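Local coordinates for protein putative neuraminyllactose-binding hemagglutinin homolog (Helicobacter pylori, PDB 3BGH) that is an outer-membrane lipoprotein of uncertain molecular function, named as a putative adhesin that may bind neuraminyllactose-type receptors, at residues Leu41-Ile46 and Gln81-Ser86; Leu98-Asp103 and Leu132-Val137; Glu122-Met127 and Ala157-Val162. All coordinates share one frame; numbering follows the deposited sequence.

Interaction 1. Residues Leu41-Ile46 and Gln81-Ser86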
loop_
_atom_site.group_PDB
_atom_site.type_symbol
_atom_site.label_atom_id
_atom_site.label_comp_id
_atom_site.label_asym_id
_atom_site.label_seq_id
_atom_site.Cartn_x
_atom_site.Cartn_y
_atom_site.Cartn_z
ATOM N N LEU A 41 6.247 24.395 -0.509
ATOM C CA LEU A 41 5.344 23.261 -0.601
ATOM C C LEU A 41 5.340 22.746 -2.020
ATOM O O LEU A 41 5.046 23.498 -2.934
ATOM C CB LEU A 41 3.946 23.690 -0.198
ATOM C CG LEU A 41 3.054 22.582 0.333
ATOM C CD1 LEU A 41 3.570 22.202 1.701
ATOM C CD2 LEU A 41 1.611 23.041 0.402
ATOM N N ILE A 42 5.695 21.481 -2.201
ATOM C CA ILE A 42 5.730 20.837 -3.519
ATOM C C ILE A 42 4.428 20.061 -3.733
ATOM O O ILE A 42 3.846 19.584 -2.766
ATOM C CB ILE A 42 6.949 19.915 -3.649
ATOM C CG1 ILE A 42 8.210 20.755 -3.522
ATOM C CG2 ILE A 42 6.980 19.202 -4.981
ATOM C CD1 ILE A 42 9.461 19.998 -3.801
ATOM N N GLU A 43 3.952 19.977 -4.980
ATOM C CA GLU A 43 2.675 19.341 -5.274
ATOM C C GLU A 43 2.826 17.857 -4.923
ATOM O O GLU A 43 3.788 17.245 -5.370
ATOM C CB GLU A 43 2.288 19.531 -6.758
ATOM C CG GLU A 43 0.814 19.152 -7.135
ATOM C CD GLU A 43 0.430 19.490 -8.607
ATOM O OE1 GLU A 43 1.138 19.035 -9.559
ATOM O OE2 GLU A 43 -0.606 20.180 -8.813
ATOM N N PRO A 44 1.896 17.293 -4.119
ATOM C CA PRO A 44 2.016 15.921 -3.633
ATOM C C PRO A 44 1.925 14.940 -4.791
ATOM O O PRO A 44 1.114 15.135 -5.697
ATOM C CB PRO A 44 0.787 15.750 -2.726
ATOM C CG PRO A 44 0.369 17.095 -2.365
ATOM C CD PRO A 44 0.651 17.900 -3.629
ATOM N N LYS A 45 2.783 13.932 -4.772
ATOM C CA LYS A 45 2.757 12.825 -5.728
ATOM C C LYS A 45 2.129 11.583 -5.088
ATOM O O LYS A 45 2.798 10.906 -4.306
ATOM C CB LYS A 45 4.188 12.492 -6.143
ATOM C CG LYS A 45 4.614 13.100 -7.444
ATOM C CD LYS A 45 5.030 14.561 -7.312
ATOM C CE LYS A 45 5.293 15.198 -8.710
ATOM N NZ LYS A 45 5.066 16.680 -8.667
ATOM N N ILE A 46 0.853 11.316 -5.377
ATOM C CA ILE A 46 0.145 10.163 -4.823
ATOM C C ILE A 46 -0.319 9.238 -5.948
ATOM O O ILE A 46 -1.253 9.555 -6.664
ATOM C CB ILE A 46 -1.119 10.557 -3.982
ATOM C CG1 ILE A 46 -0.896 11.787 -3.069
ATOM C CG2 ILE A 46 -1.669 9.365 -3.204
ATOM C CD1 ILE A 46 0.074 11.612 -1.926
ATOM N N GLN A 81 4.638 27.752 -3.579
ATOM C CA GLN A 81 4.122 26.553 -4.196
ATOM C C GLN A 81 4.857 26.274 -5.502
ATOM O O GLN A 81 5.068 27.176 -6.296
ATOM C CB GLN A 81 2.638 26.737 -4.520
ATOM C CG GLN A 81 1.714 26.999 -3.367
ATOM C CD GLN A 81 0.277 27.121 -3.843
ATOM O OE1 GLN A 81 0.021 27.352 -5.035
ATOM N NE2 GLN A 81 -0.667 26.952 -2.935
ATOM N N PHE A 82 5.238 25.024 -5.724
ATOM C CA PHE A 82 5.858 24.615 -6.985
ATOM C C PHE A 82 5.365 23.218 -7.307
ATOM O O PHE A 82 4.799 22.562 -6.433
ATOM C CB PHE A 82 7.389 24.658 -6.871
ATOM C CG PHE A 82 7.938 26.042 -6.617
ATOM C CD1 PHE A 82 8.086 26.954 -7.664
ATOM C CD2 PHE A 82 8.288 26.443 -5.321
ATOM C CE1 PHE A 82 8.584 28.241 -7.435
ATOM C CE2 PHE A 82 8.785 27.719 -5.075
ATOM C CZ PHE A 82 8.935 28.621 -6.138
ATOM N N LYS A 83 5.549 22.759 -8.541
ATOM C CA LYS A 83 5.113 21.407 -8.891
ATOM C C LYS A 83 6.211 20.340 -8.820
ATOM O O LYS A 83 5.905 19.153 -8.720
ATOM C CB LYS A 83 4.381 21.365 -10.235
ATOM C CG LYS A 83 2.886 21.631 -10.080
ATOM C CD LYS A 83 2.131 21.692 -11.424
ATOM C CE LYS A 83 0.702 22.253 -11.199
ATOM N NZ LYS A 83 -0.143 22.228 -12.441
ATOM N N ASP A 84 7.473 20.766 -8.876
ATOM C CA ASP A 84 8.633 19.877 -8.740
ATOM C C ASP A 84 9.731 20.666 -8.018
ATOM O O ASP A 84 9.719 21.904 -8.049
ATOM C CB ASP A 84 9.125 19.385 -10.112
ATOM C CG ASP A 84 8.101 18.474 -10.835
ATOM O OD1 ASP A 84 7.649 17.452 -10.263
ATOM O OD2 ASP A 84 7.759 18.768 -12.002
ATOM N N ALA A 85 10.661 19.972 -7.362
ATOM C CA ALA A 85 11.723 20.648 -6.598
ATOM C C ALA A 85 12.702 21.403 -7.497
ATOM O O ALA A 85 13.334 22.374 -7.084
ATOM C CB ALA A 85 12.463 19.663 -5.709
ATOM N N SER A 86 12.807 20.945 -8.734
ATOM C CA SER A 86 13.671 21.562 -9.734
ATOM C C SER A 86 13.182 22.956 -10.154
ATOM O O SER A 86 13.967 23.759 -10.660
ATOM C CB SER A 86 13.791 20.644 -10.957
ATOM O OG SER A 86 12.508 20.217 -11.410
#
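Glu43 turns its CG away from the backbone N (chi1 -168°) and then runs out straight, which lays it alongside Lys83, whose chain is stretched out from CG to NZ and points the same way. The carboxylate therefore lies against the lysine's methylenes: Glu43 OE1 approaches Lys83 CG to 3.2 Å, while Glu43 OE2 and Lys83 NZ stay 4.2 Å apart, too far for a salt bridge but close enough for a probable mild attraction. Long, flexible charged chains suit this place, where Lys83 is exposed. A salt bridge joins the residues just beyond, Lys45 and Asp84. Lys45, bent at chi2 (80°), swings its chain across that of Asp84 at about a right angle, and Lys45 NZ comes to 3.1 Å from Asp84 OD1, reaching the oxygen from above the carboxylate plane.

The apolar part of the contact belongs to Ile42. It projects its CD1 methyl to 3.6 Å from Ala85 CB, and the short alanine lets the isoleucine branch come close. The backbones run parallel, Leu41 beside Gln81 and Ile42 beside Phe82. Phe82 N donates to Leu41 O at 3.2 Å, and Glu43 N returns a weak bond of 3.1 Å to Phe82 O.

Gln81 sends its NE2 to Ser69 of helix 54-73, the helix that also packs on Leu41 through Phe65 and Leu68. The pair thus closes the beta-alpha-beta unit of strand 38-48, helix 54-73 and strand 78-82. Strand 78-82 is outermost in the chain's sheet, and strand 98-114 flanks 38-48 on its other edge.

Interaction 2. Residues Leu98-Asp103 and Leu132-Val137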
loop_
_atom_site.group_PDB
_atom_site.type_symbol
_atom_site.label_atom_id
_atom_site.label_comp_id
_atom_site.label_asym_id
_atom_site.label_seq_id
_atom_site.Cartn_x
_atom_site.Cartn_y
_atom_site.Cartn_z
ATOM N N LEU A 98 12.183 25.462 5.093
ATOM C CA LEU A 98 11.805 24.077 4.976
ATOM C C LEU A 98 11.214 23.882 3.593
ATOM O O LEU A 98 10.595 24.797 3.041
ATOM C CB LEU A 98 10.743 23.817 6.049
ATOM C CG LEU A 98 10.054 22.501 6.336
ATOM C CD1 LEU A 98 10.970 21.311 6.148
ATOM C CD2 LEU A 98 9.562 22.531 7.773
ATOM N N VAL A 99 11.447 22.701 3.024
ATOM C CA VAL A 99 10.711 22.245 1.850
ATOM C C VAL A 99 9.942 21.008 2.270
ATOM O O VAL A 99 10.535 20.062 2.748
ATOM C CB VAL A 99 11.629 21.846 0.718
ATOM C CG1 VAL A 99 10.804 21.522 -0.529
ATOM C CG2 VAL A 99 12.610 22.943 0.425
ATOM N N LEU A 100 8.627 21.040 2.118
ATOM C CA LEU A 100 7.774 19.921 2.389
ATOM C C LEU A 100 7.395 19.277 1.067
ATOM O O LEU A 100 7.136 19.951 0.074
ATOM C CB LEU A 100 6.537 20.376 3.134
ATOM C CG LEU A 100 6.664 20.870 4.576
ATOM C CD1 LEU A 100 5.284 21.265 5.048
ATOM C CD2 LEU A 100 7.212 19.771 5.473
ATOM N N ARG A 101 7.356 17.951 1.080
ATOM C CA ARG A 101 7.411 17.143 -0.130
ATOM C C ARG A 101 6.802 15.741 0.165
ATOM O O ARG A 101 7.424 14.907 0.824
ATOM C CB ARG A 101 8.887 17.087 -0.598
ATOM C CG ARG A 101 9.237 15.988 -1.516
ATOM C CD ARG A 101 10.435 16.351 -2.368
ATOM N NE ARG A 101 10.246 15.804 -3.716
ATOM C CZ ARG A 101 11.210 15.657 -4.623
ATOM N NH1 ARG A 101 12.465 15.992 -4.342
ATOM N NH2 ARG A 101 10.914 15.163 -5.822
ATOM N N MET A 102 5.576 15.539 -0.308
ATOM C CA MET A 102 4.746 14.397 0.005
ATOM C C MET A 102 4.685 13.380 -1.155
ATOM O O MET A 102 4.312 13.730 -2.277
ATOM C CB MET A 102 3.325 14.863 0.359
ATOM C CG MET A 102 2.548 13.861 1.212
ATOM S SD MET A 102 0.801 14.318 1.451
ATOM C CE MET A 102 1.010 16.121 1.727
ATOM N N ASP A 103 5.052 12.131 -0.866
ATOM C CA ASP A 103 4.952 11.048 -1.815
ATOM C C ASP A 103 4.281 9.814 -1.203
ATOM O O ASP A 103 4.355 9.585 0.007
ATOM C CB ASP A 103 6.336 10.699 -2.372
ATOM C CG ASP A 103 7.067 11.928 -2.956
ATOM O OD1 ASP A 103 7.123 12.060 -4.200
ATOM O OD2 ASP A 103 7.589 12.764 -2.171
ATOM N N LEU A 132 1.313 7.262 3.008
ATOM C CA LEU A 132 1.831 8.554 2.612
ATOM C C LEU A 132 3.019 8.973 3.428
ATOM O O LEU A 132 3.048 8.852 4.664
ATOM C CB LEU A 132 0.755 9.605 2.718
ATOM C CG LEU A 132 0.079 9.882 1.385
ATOM C CD1 LEU A 132 -0.719 8.686 0.898
ATOM C CD2 LEU A 132 -0.832 11.109 1.504
ATOM N N ASN A 133 4.003 9.502 2.728
ATOM C CA ASN A 133 5.169 10.002 3.387
ATOM C C ASN A 133 5.401 11.481 3.150
ATOM O O ASN A 133 5.650 11.913 2.015
ATOM C CB ASN A 133 6.385 9.246 2.914
ATOM C CG ASN A 133 7.556 9.488 3.795
ATOM O OD1 ASN A 133 7.576 9.051 4.967
ATOM N ND2 ASN A 133 8.546 10.198 3.273
ATOM N N LEU A 134 5.359 12.252 4.234
ATOM C CA LEU A 134 5.770 13.645 4.198
ATOM C C LEU A 134 7.277 13.814 4.496
ATOM O O LEU A 134 7.706 13.555 5.610
ATOM C CB LEU A 134 4.931 14.436 5.185
ATOM C CG LEU A 134 5.130 15.955 5.220
ATOM C CD1 LEU A 134 4.919 16.545 3.845
ATOM C CD2 LEU A 134 4.143 16.544 6.179
ATOM N N ASN A 135 8.060 14.278 3.505
ATOM C CA ASN A 135 9.496 14.568 3.725
ATOM C C ASN A 135 9.808 16.018 4.106
ATOM O O ASN A 135 9.304 16.957 3.494
ATOM C CB ASN A 135 10.376 14.094 2.542
ATOM C CG ASN A 135 10.884 12.646 2.718
ATOM O OD1 ASN A 135 10.604 12.001 3.720
ATOM N ND2 ASN A 135 11.665 12.157 1.761
ATOM N N PHE A 136 10.630 16.194 5.132
ATOM C CA PHE A 136 11.088 17.510 5.548
ATOM C C PHE A 136 12.498 17.697 5.016
ATOM O O PHE A 136 13.413 16.973 5.392
ATOM C CB PHE A 136 11.081 17.655 7.089
ATOM C CG PHE A 136 9.718 17.590 7.720
ATOM C CD1 PHE A 136 9.235 18.661 8.450
ATOM C CD2 PHE A 136 8.933 16.444 7.629
ATOM C CE1 PHE A 136 7.980 18.590 9.072
ATOM C CE2 PHE A 136 7.658 16.382 8.240
ATOM C CZ PHE A 136 7.185 17.446 8.941
ATOM N N VAL A 137 12.671 18.673 4.135
ATOM C CA VAL A 137 13.911 18.834 3.394
ATOM C C VAL A 137 14.552 20.204 3.630
ATOM O O VAL A 137 13.884 21.248 3.578
ATOM C CB VAL A 137 13.695 18.610 1.874
ATOM C CG1 VAL A 137 15.018 18.675 1.125
ATOM C CG2 VAL A 137 13.002 17.278 1.590
#
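Leu100 and Phe136 meet on one face of an antiparallel strand pair, where apolar packing dominates. Their side chains lie side by side, and Leu100 CD2 sits over the face of the Phe136 ring, 3.9 Å from its centroid and 14° off the normal: a CH-pi contact. Leu98 adds CD1 at 3.8 Å from Phe136 CB. Further along, Met102 turns its CG away from the backbone N (chi1 -157°), which with an extended chi2 carries SD to 3.6 Å from Leu132 CD2, while Leu134 offers CD1 to the CB atoms of both Leu100 and Met102. Branched, aromatic and sulfur-bearing side chains fill this buried face without needing polar partners.

The opposite face is mixed. Val99 and Val137, beta-branched residues that suit strands, face each other through their CB atoms, whereas Arg101, Asp103, Asn133 and Asn135 are polar. Asn133 ND2 gives a weak 2.8 Å bond to Asn135 OD1, which is also bonded to Ser147 OG; Asn135 ND2 donates to Asp111 O of the second subunit. Amides suit such a buried polar seam because each can give and accept.

Backbone bonds tie the hydrogen-bonded pairs Val99-Val137, Arg101-Asn135 and Asp103-Asn133. Asn133 N to Asp103 O spans 2.7 Å, while Arg101 N to Asn135 O is weak at 3.3 Å.

These segments form the open, buried end of the hairpin of strands 98-114 and 123-137. Strand 38-48 borders the first and strand 144-161 the second, while Met214 of helix 211-223 covers Leu98 and Phe136.

Interaction 3. Residues Glu122-Met127 and Ala157-Val162. With SO4 (sulfate ion), chain E.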
loop_
_atom_site.group_PDB
_atom_site.type_symbol
_atom_site.label_atom_id
_atom_site.label_comp_id
_atom_site.label_asym_id
_atom_site.label_seq_id
_atom_site.Cartn_x
_atom_site.Cartn_y
_atom_site.Cartn_z
ATOM N N GLU A 122 -22.533 -11.893 7.512
ATOM C CA GLU A 122 -21.517 -11.984 6.505
ATOM C C GLU A 122 -21.570 -10.719 5.659
ATOM O O GLU A 122 -22.652 -10.210 5.344
ATOM C CB GLU A 122 -21.752 -13.199 5.624
ATOM C CG GLU A 122 -20.773 -13.333 4.479
ATOM C CD GLU A 122 -20.852 -14.688 3.848
ATOM O OE1 GLU A 122 -20.358 -14.888 2.715
ATOM O OE2 GLU A 122 -21.435 -15.571 4.494
ATOM N N LYS A 123 -20.406 -10.180 5.329
ATOM C CA LYS A 123 -20.386 -9.024 4.463
ATOM C C LYS A 123 -19.246 -9.078 3.477
ATOM O O LYS A 123 -18.238 -9.753 3.737
ATOM C CB LYS A 123 -20.403 -7.715 5.259
ATOM C CG LYS A 123 -19.713 -7.766 6.569
ATOM C CD LYS A 123 -20.236 -6.677 7.478
ATOM C CE LYS A 123 -19.636 -6.832 8.886
ATOM N NZ LYS A 123 -20.137 -5.836 9.894
ATOM N N VAL A 124 -19.452 -8.449 2.317
ATOM C CA VAL A 124 -18.394 -8.262 1.341
ATOM C C VAL A 124 -18.012 -6.794 1.438
ATOM O O VAL A 124 -18.883 -5.934 1.677
ATOM C CB VAL A 124 -18.875 -8.628 -0.045
ATOM C CG1 VAL A 124 -17.732 -8.566 -1.105
ATOM C CG2 VAL A 124 -19.514 -10.027 -0.001
ATOM N N ILE A 125 -16.714 -6.501 1.323
ATOM C CA ILE A 125 -16.211 -5.131 1.500
ATOM C C ILE A 125 -15.188 -4.794 0.431
ATOM O O ILE A 125 -14.668 -5.680 -0.235
ATOM C CB ILE A 125 -15.502 -4.931 2.859
ATOM C CG1 ILE A 125 -14.132 -5.620 2.867
ATOM C CG2 ILE A 125 -16.352 -5.391 4.034
ATOM C CD1 ILE A 125 -13.316 -5.343 4.057
ATOM N N ASP A 126 -14.923 -3.503 0.260
ATOM C CA ASP A 126 -13.718 -3.036 -0.376
ATOM C C ASP A 126 -12.809 -2.475 0.727
ATOM O O ASP A 126 -13.300 -2.042 1.766
ATOM C CB ASP A 126 -14.044 -1.959 -1.410
ATOM C CG ASP A 126 -14.640 -2.531 -2.684
ATOM O OD1 ASP A 126 -14.606 -3.780 -2.852
ATOM O OD2 ASP A 126 -15.160 -1.731 -3.514
ATOM N N MET A 127 -11.500 -2.488 0.508
ATOM C CA MET A 127 -10.549 -2.102 1.541
ATOM C C MET A 127 -9.311 -1.500 0.918
ATOM O O MET A 127 -8.802 -2.021 -0.075
ATOM C CB MET A 127 -10.146 -3.325 2.400
ATOM C CG MET A 127 -9.260 -2.992 3.655
ATOM S SD MET A 127 -8.745 -4.437 4.685
ATOM C CE MET A 127 -7.617 -5.161 3.566
ATOM N N ALA A 157 -15.124 -0.275 3.232
ATOM C CA ALA A 157 -16.497 0.021 2.901
ATOM C C ALA A 157 -17.253 -1.261 2.592
ATOM O O ALA A 157 -16.843 -2.074 1.779
ATOM C CB ALA A 157 -16.556 0.967 1.733
ATOM N N VAL A 158 -18.392 -1.419 3.242
ATOM C CA VAL A 158 -19.248 -2.558 2.993
ATOM C C VAL A 158 -20.000 -2.367 1.682
ATOM O O VAL A 158 -20.609 -1.319 1.465
ATOM C CB VAL A 158 -20.228 -2.744 4.121
ATOM C CG1 VAL A 158 -21.132 -3.921 3.828
ATOM C CG2 VAL A 158 -19.462 -2.952 5.397
ATOM N N ILE A 159 -19.926 -3.372 0.811
ATOM C CA ILE A 159 -20.654 -3.350 -0.440
ATOM C C ILE A 159 -21.859 -4.297 -0.438
ATOM O O ILE A 159 -22.854 -4.044 -1.115
ATOM C CB ILE A 159 -19.760 -3.630 -1.660
ATOM C CG1 ILE A 159 -18.899 -4.868 -1.451
ATOM C CG2 ILE A 159 -18.898 -2.429 -1.945
ATOM C CD1 ILE A 159 -17.966 -5.171 -2.638
ATOM N N GLU A 160 -21.772 -5.358 0.352
ATOM C CA GLU A 160 -22.781 -6.386 0.360
ATOM C C GLU A 160 -22.959 -6.976 1.773
ATOM O O GLU A 160 -21.969 -7.301 2.448
ATOM C CB GLU A 160 -22.354 -7.452 -0.645
ATOM C CG GLU A 160 -23.391 -8.477 -1.020
ATOM C CD GLU A 160 -22.914 -9.330 -2.194
ATOM O OE1 GLU A 160 -22.369 -8.741 -3.153
ATOM O OE2 GLU A 160 -23.067 -10.579 -2.162
ATOM N N ARG A 161 -24.210 -7.074 2.224
ATOM C CA ARG A 161 -24.559 -7.834 3.441
ATOM C C ARG A 161 -25.427 -9.039 3.089
ATOM O O ARG A 161 -26.241 -8.964 2.182
ATOM C CB ARG A 161 -25.305 -6.958 4.440
ATOM C CG ARG A 161 -24.709 -5.583 4.534
ATOM C CD ARG A 161 -25.403 -4.741 5.516
ATOM N NE ARG A 161 -24.462 -3.826 6.150
ATOM C CZ ARG A 161 -23.768 -4.112 7.250
ATOM N NH1 ARG A 161 -23.905 -5.300 7.842
ATOM N NH2 ARG A 161 -22.941 -3.210 7.762
ATOM N N VAL A 162 -25.252 -10.142 3.807
ATOM C CA VAL A 162 -26.082 -11.322 3.623
ATOM C C VAL A 162 -27.207 -11.314 4.659
ATOM O O VAL A 162 -26.961 -11.429 5.857
ATOM C CB VAL A 162 -25.262 -12.635 3.697
ATOM C CG1 VAL A 162 -26.184 -13.852 3.593
ATOM C CG2 VAL A 162 -24.196 -12.662 2.592
HETATM S S SO4 E . -22.295 -4.100 11.289
HETATM O O1 SO4 E . -22.537 -3.052 12.281
HETATM O O2 SO4 E . -21.461 -5.163 11.853
HETATM O O3 SO4 E . -23.576 -4.664 10.887
HETATM O O4 SO4 E . -21.663 -3.517 10.114
#
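Lys123 and Arg161 lie side by side, pointing the same way, and converge on a sulfate ion, probably from the crystallisation liquor. Lys123 is extended beyond CG and brings NZ to 2.8 Å from sulfate O4. Arg161, bent at chi3 (147°), meets the same O4 with NH2 at 2.7 Å, the oxygen lying at the guanidinium edge in its plane; NH1 adds a weak bond to O3. Long cationic chains suit these positions because they can reach an anion well away from the backbone, and both share this one. Arg161 NE is paired with Glu183.

On the opposite face from Lys123 and Arg161, Val124 CB meets Glu160 CB at 3.7 Å. Ile159, with CG1 between the backbone N and carbonyl carbon (chi1 49°), reaches CD1 to 3.7 Å from Val124 CG1. Ile159 and Glu160 both face Val124 in a classic beta bulge, so Val124 O accepts from Ile159 N at 2.9 Å and from Glu160 N at 3.2 Å, both from one face of its plane.

Asp126 OD1 and OD2 are bonded by Asp111 N and His186 ND1 of the same chain. The contact lies in the hairpin of strands 123-137 and 144-161, with strand 98-114 beside 123-137 and helix 186-208 packing on Asp126 and Ala157.

All three contacts belong to one mixed sheet, but only interactions 1 and 2 touch: strands 38-48 and 98-114 are neighbours, Lys45 N and Met102 O are probably bonded at 2.9 Å, and Ile46 packs on Leu132. Interaction 2 is the buried one, dominated by apolar side chains with an amide seam toward the second subunit. Interactions 1 and 3 are partly buried and carry more charge, an aspartate answering a lysine in interaction 1, a sulfate ion in interaction 3. Interactions 2 and 3 share strand 123-137, yet their centres lie about 35 Å apart, on opposite sides of the chain's centre. Parallel pairing in interaction 1 contrasts with antiparallel hairpins in the others.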